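Local coordinates for PcyX_EBK42635 (Marine metagenome, PDB 5OWG), which probably reduces biliverdin to phycoerythrobilin in a four-electron, ferredoxin-dependent reaction, as a bilin reductase of the kind found in oceanic phages, at residues N41-N53 with I57-E69. Residues are numbered along the deposited sequence; the frame is centred on the assembly and turned at random.
Sequences NNEKLGWVNRTWN and IRRAHLDVVDVRE
His61 reaches across to Asn49 through its ring nitrogen, NE2 donating to a lone pair of Asn49 OD1 at 2.9 Å; NE2 lies in the carbonyl plane of Asn49, although the amide and imidazole planes are turned 35° apart. The ring gets there because CG stands anti to the backbone N of His61 (chi1 176°), while Thr51 CG2 approaches the ring obliquely, 3.8 Å from His61 CD2. Asp63 lies alongside Asn49, pointing the same way, their flat ends only 18° apart. Asp63 OD1 takes a weak, bent bond from Trp47 NE1 at 3.0 Å, with the oxygen at the indole edge, in the ring plane, and Val65 CG2 packs 3.6 Å from Trp47 CD1. These residues share one face of an antiparallel hairpin, strands 47-53 and 59-67, within the central sheet of the ferredoxin-dependent bilin reductase fold. On the other face Trp52 and Leu62 run side by side, Trp52 CZ3 coming 3.7 Å from Leu62 CB at the indole edge, and helix 14-28 covers them. Hydrogen-bonded pairs Val48-Val64, Arg50-Leu62 and Trp52-Ala60 join the backbones, and Asp66 N donates to Gly46 O at 2.7 Å to extend the pairing into the turn. On the edge of strand 47-53 away from its hairpin partner, Asn41 OD1 accepts from Asn49 N (2.7 Å), which lies above the carbonyl plane, and Asn41 ND2 donates to Asn49 O, while Asn49 ND2 is held by Phe40 O. The guanidinium of Arg59, salt-bridged to Glu34, lays one face over His61 CB, and Phe226 of helix 220-229 touches Trp47, Asn49 and Asp63.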
loop_
_atom_site.group_PDB
_atom_site.type_symbol
_atom_site.label_atom_id
_atom_site.label_comp_id
_atom_site.label_asym_id
_atom_site.label_seq_id
_atom_site.Cartn_x
_atom_site.Cartn_y
_atom_site.Cartn_z
ATOM N N ASN A 41 -11.532 -10.408 1.120
ATOM C CA ASN A 41 -12.084 -10.105 -0.199
ATOM C C ASN A 41 -13.559 -10.492 -0.145
ATOM O O ASN A 41 -13.942 -11.600 -0.525
ATOM C CB ASN A 41 -11.341 -10.844 -1.308
ATOM C CG ASN A 41 -10.005 -10.204 -1.644
ATOM O OD1 ASN A 41 -9.946 -9.195 -2.347
ATOM N ND2 ASN A 41 -8.924 -10.792 -1.148
ATOM N N ASN A 42 -14.386 -9.567 0.339
ATOM C CA ASN A 42 -15.807 -9.812 0.570
ATOM C C ASN A 42 -16.598 -8.857 -0.313
ATOM O O ASN A 42 -16.554 -7.638 -0.112
ATOM C CB ASN A 42 -16.154 -9.622 2.047
ATOM C CG ASN A 42 -17.524 -10.170 2.403
ATOM O OD1 ASN A 42 -18.488 -9.996 1.658
ATOM N ND2 ASN A 42 -17.613 -10.839 3.550
ATOM N N GLU A 43 -17.317 -9.411 -1.293
ATOM C CA GLU A 43 -18.054 -8.575 -2.235
ATOM C C GLU A 43 -19.140 -7.762 -1.541
ATOM O O GLU A 43 -19.458 -6.652 -1.981
ATOM C CB GLU A 43 -18.671 -9.443 -3.332
ATOM C CG GLU A 43 -17.675 -10.323 -4.063
ATOM C CD GLU A 43 -18.316 -11.086 -5.204
ATOM O OE1 GLU A 43 -19.520 -10.871 -5.458
ATOM O OE2 GLU A 43 -17.619 -11.898 -5.846
ATOM N N LYS A 44 -19.720 -8.291 -0.462
ATOM C CA LYS A 44 -20.826 -7.595 0.188
ATOM C C LYS A 44 -20.350 -6.360 0.941
ATOM O O LYS A 44 -21.089 -5.374 1.038
ATOM C CB LYS A 44 -21.568 -8.538 1.136
ATOM C CG LYS A 44 -22.440 -9.635 0.487
ATOM C CD LYS A 44 -22.538 -9.604 -1.044
ATOM C CE LYS A 44 -23.539 -8.572 -1.555
ATOM N NZ LYS A 44 -23.775 -8.717 -3.017
ATOM N N LEU A 45 -19.134 -6.392 1.479
ATOM C CA LEU A 45 -18.556 -5.246 2.166
ATOM C C LEU A 45 -17.742 -4.357 1.236
ATOM O O LEU A 45 -17.064 -3.440 1.712
ATOM C CB LEU A 45 -17.677 -5.722 3.325
ATOM C CG LEU A 45 -18.389 -6.569 4.381
ATOM C CD1 LEU A 45 -17.380 -7.331 5.224
ATOM C CD2 LEU A 45 -19.273 -5.696 5.257
ATOM N N GLY A 46 -17.798 -4.604 -0.068
ATOM C CA GLY A 46 -16.970 -3.847 -0.998
ATOM C C GLY A 46 -15.507 -3.857 -0.631
ATOM O O GLY A 46 -14.807 -2.852 -0.820
ATOM N N TRP A 47 -15.019 -4.977 -0.104
ATOM C CA TRP A 47 -13.639 -5.109 0.342
ATOM C C TRP A 47 -12.867 -5.926 -0.686
ATOM O O TRP A 47 -13.216 -7.080 -0.956
ATOM C CB TRP A 47 -13.578 -5.780 1.714
ATOM C CG TRP A 47 -12.428 -5.353 2.591
ATOM C CD1 TRP A 47 -11.447 -4.451 2.290
ATOM C CD2 TRP A 47 -12.150 -5.818 3.919
ATOM N NE1 TRP A 47 -10.579 -4.323 3.350
ATOM C CE2 TRP A 47 -10.988 -5.154 4.361
ATOM C CE3 TRP A 47 -12.773 -6.730 4.778
ATOM C CZ2 TRP A 47 -10.435 -5.375 5.620
ATOM C CZ3 TRP A 47 -12.223 -6.948 6.029
ATOM C CH2 TRP A 47 -11.065 -6.273 6.438
ATOM N N VAL A 48 -11.829 -5.325 -1.262
ATOM C CA VAL A 48 -10.934 -6.006 -2.188
ATOM C C VAL A 48 -9.511 -5.828 -1.681
ATOM O O VAL A 48 -9.096 -4.708 -1.366
ATOM C CB VAL A 48 -11.068 -5.465 -3.625
ATOM C CG1 VAL A 48 -10.072 -6.146 -4.553
ATOM C CG2 VAL A 48 -12.485 -5.669 -4.137
ATOM N N ASN A 49 -8.770 -6.930 -1.605
ATOM C CA ASN A 49 -7.384 -6.907 -1.154
ATOM C C ASN A 49 -6.565 -7.773 -2.094
ATOM O O ASN A 49 -6.868 -8.958 -2.272
ATOM C CB ASN A 49 -7.258 -7.400 0.292
ATOM C CG ASN A 49 -7.591 -6.323 1.306
ATOM O OD1 ASN A 49 -6.741 -5.502 1.652
ATOM N ND2 ASN A 49 -8.828 -6.321 1.790
ATOM N N ARG A 50 -5.532 -7.186 -2.694
ATOM C CA ARG A 50 -4.738 -7.853 -3.712
ATOM C C ARG A 50 -3.266 -7.574 -3.457
ATOM O O ARG A 50 -2.901 -6.462 -3.065
ATOM C CB ARG A 50 -5.136 -7.370 -5.109
ATOM C CG ARG A 50 -6.579 -7.681 -5.463
ATOM C CD ARG A 50 -6.974 -7.047 -6.781
ATOM N NE ARG A 50 -6.297 -7.673 -7.911
ATOM C CZ ARG A 50 -6.334 -7.208 -9.155
ATOM N NH1 ARG A 50 -7.010 -6.102 -9.437
ATOM N NH2 ARG A 50 -5.688 -7.847 -10.120
ATOM N N THR A 51 -2.422 -8.580 -3.683
ATOM C CA THR A 51 -1.000 -8.453 -3.411
ATOM C C THR A 51 -0.184 -8.922 -4.607
ATOM O O THR A 51 -0.528 -9.916 -5.254
ATOM C CB THR A 51 -0.598 -9.251 -2.164
ATOM O OG1 THR A 51 -1.023 -10.613 -2.304
ATOM C CG2 THR A 51 -1.227 -8.641 -0.917
ATOM N N TRP A 52 0.893 -8.191 -4.897
ATOM C CA TRP A 52 1.851 -8.555 -5.930
ATOM C C TRP A 52 3.246 -8.599 -5.323
ATOM O O TRP A 52 3.486 -8.085 -4.227
ATOM C CB TRP A 52 1.863 -7.559 -7.105
ATOM C CG TRP A 52 0.570 -7.388 -7.851
ATOM C CD1 TRP A 52 0.290 -7.820 -9.117
ATOM C CD2 TRP A 52 -0.605 -6.709 -7.393
ATOM N NE1 TRP A 52 -0.987 -7.458 -9.471
ATOM C CE2 TRP A 52 -1.559 -6.776 -8.429
ATOM C CE3 TRP A 52 -0.946 -6.055 -6.205
ATOM C CZ2 TRP A 52 -2.829 -6.216 -8.312
ATOM C CZ3 TRP A 52 -2.208 -5.500 -6.091
ATOM C CH2 TRP A 52 -3.134 -5.585 -7.139
ATOM N N ASN A 53 4.171 -9.217 -6.050
ATOM C CA ASN A 53 5.580 -9.137 -5.696
ATOM C C ASN A 53 6.417 -9.497 -6.914
ATOM O O ASN A 53 5.923 -10.076 -7.885
ATOM C CB ASN A 53 5.924 -10.058 -4.519
ATOM C CG ASN A 53 5.651 -11.522 -4.818
ATOM O OD1 ASN A 53 5.680 -11.955 -5.970
ATOM N ND2 ASN A 53 5.387 -12.295 -3.772
ATOM N N ILE A 57 10.686 -6.551 -5.070
ATOM C CA ILE A 57 9.665 -6.054 -4.154
ATOM C C ILE A 57 8.978 -7.266 -3.541
ATOM O O ILE A 57 8.214 -7.962 -4.222
ATOM C CB ILE A 57 8.656 -5.145 -4.869
ATOM C CG1 ILE A 57 9.352 -3.889 -5.405
ATOM C CG2 ILE A 57 7.513 -4.759 -3.937
ATOM C CD1 ILE A 57 8.646 -3.266 -6.590
ATOM N N ARG A 58 9.239 -7.520 -2.256
ATOM C CA ARG A 58 8.673 -8.704 -1.617
ATOM C C ARG A 58 7.162 -8.603 -1.467
ATOM O O ARG A 58 6.471 -9.628 -1.512
ATOM C CB ARG A 58 9.322 -8.942 -0.250
ATOM C CG ARG A 58 8.962 -7.931 0.832
ATOM C CD ARG A 58 9.487 -8.386 2.185
ATOM N NE ARG A 58 9.194 -7.418 3.240
ATOM C CZ ARG A 58 8.079 -7.400 3.966
ATOM N NH1 ARG A 58 7.123 -8.299 3.765
ATOM N NH2 ARG A 58 7.917 -6.473 4.899
ATOM N N ARG A 59 6.627 -7.397 -1.290
ATOM C CA ARG A 59 5.194 -7.259 -1.062
ATOM C C ARG A 59 4.687 -5.926 -1.592
ATOM O O ARG A 59 5.241 -4.868 -1.277
ATOM C CB ARG A 59 4.865 -7.396 0.427
ATOM C CG ARG A 59 3.376 -7.410 0.719
ATOM C CD ARG A 59 3.090 -7.769 2.167
ATOM N NE ARG A 59 1.662 -7.979 2.408
ATOM C CZ ARG A 59 0.814 -7.040 2.820
ATOM N NH1 ARG A 59 1.234 -5.801 3.049
ATOM N NH2 ARG A 59 -0.463 -7.342 3.007
ATOM N N ALA A 60 3.629 -5.998 -2.397
ATOM C CA ALA A 60 2.889 -4.834 -2.871
ATOM C C ALA A 60 1.413 -5.127 -2.659
ATOM O O ALA A 60 0.894 -6.102 -3.209
ATOM C CB ALA A 60 3.180 -4.551 -4.347
ATOM N N HIS A 61 0.738 -4.290 -1.872
ATOM C CA HIS A 61 -0.583 -4.612 -1.342
ATOM C C HIS A 61 -1.554 -3.492 -1.678
ATOM O O HIS A 61 -1.323 -2.338 -1.304
ATOM C CB HIS A 61 -0.508 -4.827 0.174
ATOM C CG HIS A 61 -1.832 -5.078 0.824
ATOM N ND1 HIS A 61 -2.061 -4.823 2.158
ATOM C CD2 HIS A 61 -2.992 -5.571 0.330
ATOM C CE1 HIS A 61 -3.307 -5.141 2.459
ATOM N NE2 HIS A 61 -3.894 -5.599 1.367
ATOM N N LEU A 62 -2.639 -3.834 -2.369
ATOM C CA LEU A 62 -3.693 -2.886 -2.711
ATOM C C LEU A 62 -4.942 -3.235 -1.915
ATOM O O LEU A 62 -5.517 -4.314 -2.096
ATOM C CB LEU A 62 -3.992 -2.904 -4.211
ATOM C CG LEU A 62 -5.109 -1.959 -4.669
ATOM C CD1 LEU A 62 -4.678 -0.504 -4.533
ATOM C CD2 LEU A 62 -5.532 -2.268 -6.096
ATOM N N ASP A 63 -5.358 -2.320 -1.043
ATOM C CA ASP A 63 -6.536 -2.490 -0.204
ATOM C C ASP A 63 -7.552 -1.420 -0.576
ATOM O O ASP A 63 -7.294 -0.226 -0.386
ATOM C CB ASP A 63 -6.165 -2.393 1.276
ATOM C CG ASP A 63 -7.374 -2.228 2.171
ATOM O OD1 ASP A 63 -8.444 -2.778 1.837
ATOM O OD2 ASP A 63 -7.258 -1.536 3.204
ATOM N N VAL A 64 -8.700 -1.846 -1.100
ATOM C CA VAL A 64 -9.736 -0.938 -1.582
ATOM C C VAL A 64 -11.051 -1.297 -0.906
ATOM O O VAL A 64 -11.458 -2.465 -0.913
ATOM C CB VAL A 64 -9.889 -1.005 -3.115
ATOM C CG1 VAL A 64 -10.972 -0.040 -3.602
ATOM C CG2 VAL A 64 -8.567 -0.698 -3.791
ATOM N N VAL A 65 -11.710 -0.297 -0.329
ATOM C CA VAL A 65 -13.034 -0.453 0.266
ATOM C C VAL A 65 -13.993 0.419 -0.533
ATOM O O VAL A 65 -13.933 1.652 -0.454
ATOM C CB VAL A 65 -13.053 -0.071 1.752
ATOM C CG1 VAL A 65 -14.439 -0.294 2.342
ATOM C CG2 VAL A 65 -12.011 -0.865 2.525
ATOM N N ASP A 66 -14.874 -0.217 -1.299
ATOM C CA ASP A 66 -15.856 0.478 -2.130
ATOM C C ASP A 66 -17.222 0.328 -1.459
ATOM O O ASP A 66 -17.942 -0.646 -1.692
ATOM C CB ASP A 66 -15.856 -0.082 -3.554
ATOM C CG ASP A 66 -16.689 0.750 -4.511
ATOM O OD1 ASP A 66 -17.775 1.218 -4.110
ATOM O OD2 ASP A 66 -16.254 0.941 -5.667
ATOM N N VAL A 67 -17.575 1.305 -0.621
ATOM C CA VAL A 67 -18.851 1.288 0.090
ATOM C C VAL A 67 -19.578 2.612 -0.113
ATOM O O VAL A 67 -19.693 3.423 0.811
ATOM C CB VAL A 67 -18.647 0.987 1.589
ATOM C CG1 VAL A 67 -18.150 -0.440 1.781
ATOM C CG2 VAL A 67 -17.665 1.967 2.220
ATOM N N ARG A 68 -20.096 2.828 -1.318
ATOM C CA ARG A 68 -20.837 4.048 -1.636
ATOM C C ARG A 68 -22.336 3.759 -1.670
ATOM O O ARG A 68 -23.025 3.960 -2.673
ATOM C CB ARG A 68 -20.341 4.629 -2.955
ATOM C CG ARG A 68 -18.888 5.064 -2.901
ATOM C CD ARG A 68 -18.383 5.485 -4.265
ATOM N NE ARG A 68 -18.348 4.377 -5.214
ATOM C CZ ARG A 68 -18.004 4.502 -6.490
ATOM N NH1 ARG A 68 -17.661 5.688 -6.977
ATOM N NH2 ARG A 68 -18.000 3.440 -7.283
ATOM N N GLU A 69 -22.828 3.270 -0.534
ATOM C CA GLU A 69 -24.244 2.961 -0.357
ATOM C C GLU A 69 -24.576 2.810 1.123
ATOM O O GLU A 69 -23.681 2.723 1.966
ATOM C CB GLU A 69 -24.618 1.684 -1.112
ATOM C CG GLU A 69 -25.431 1.922 -2.373
ATOM C CD GLU A 69 -26.787 2.539 -2.085
ATOM O OE1 GLU A 69 -27.605 1.887 -1.402
ATOM O OE2 GLU A 69 -27.033 3.678 -2.534
#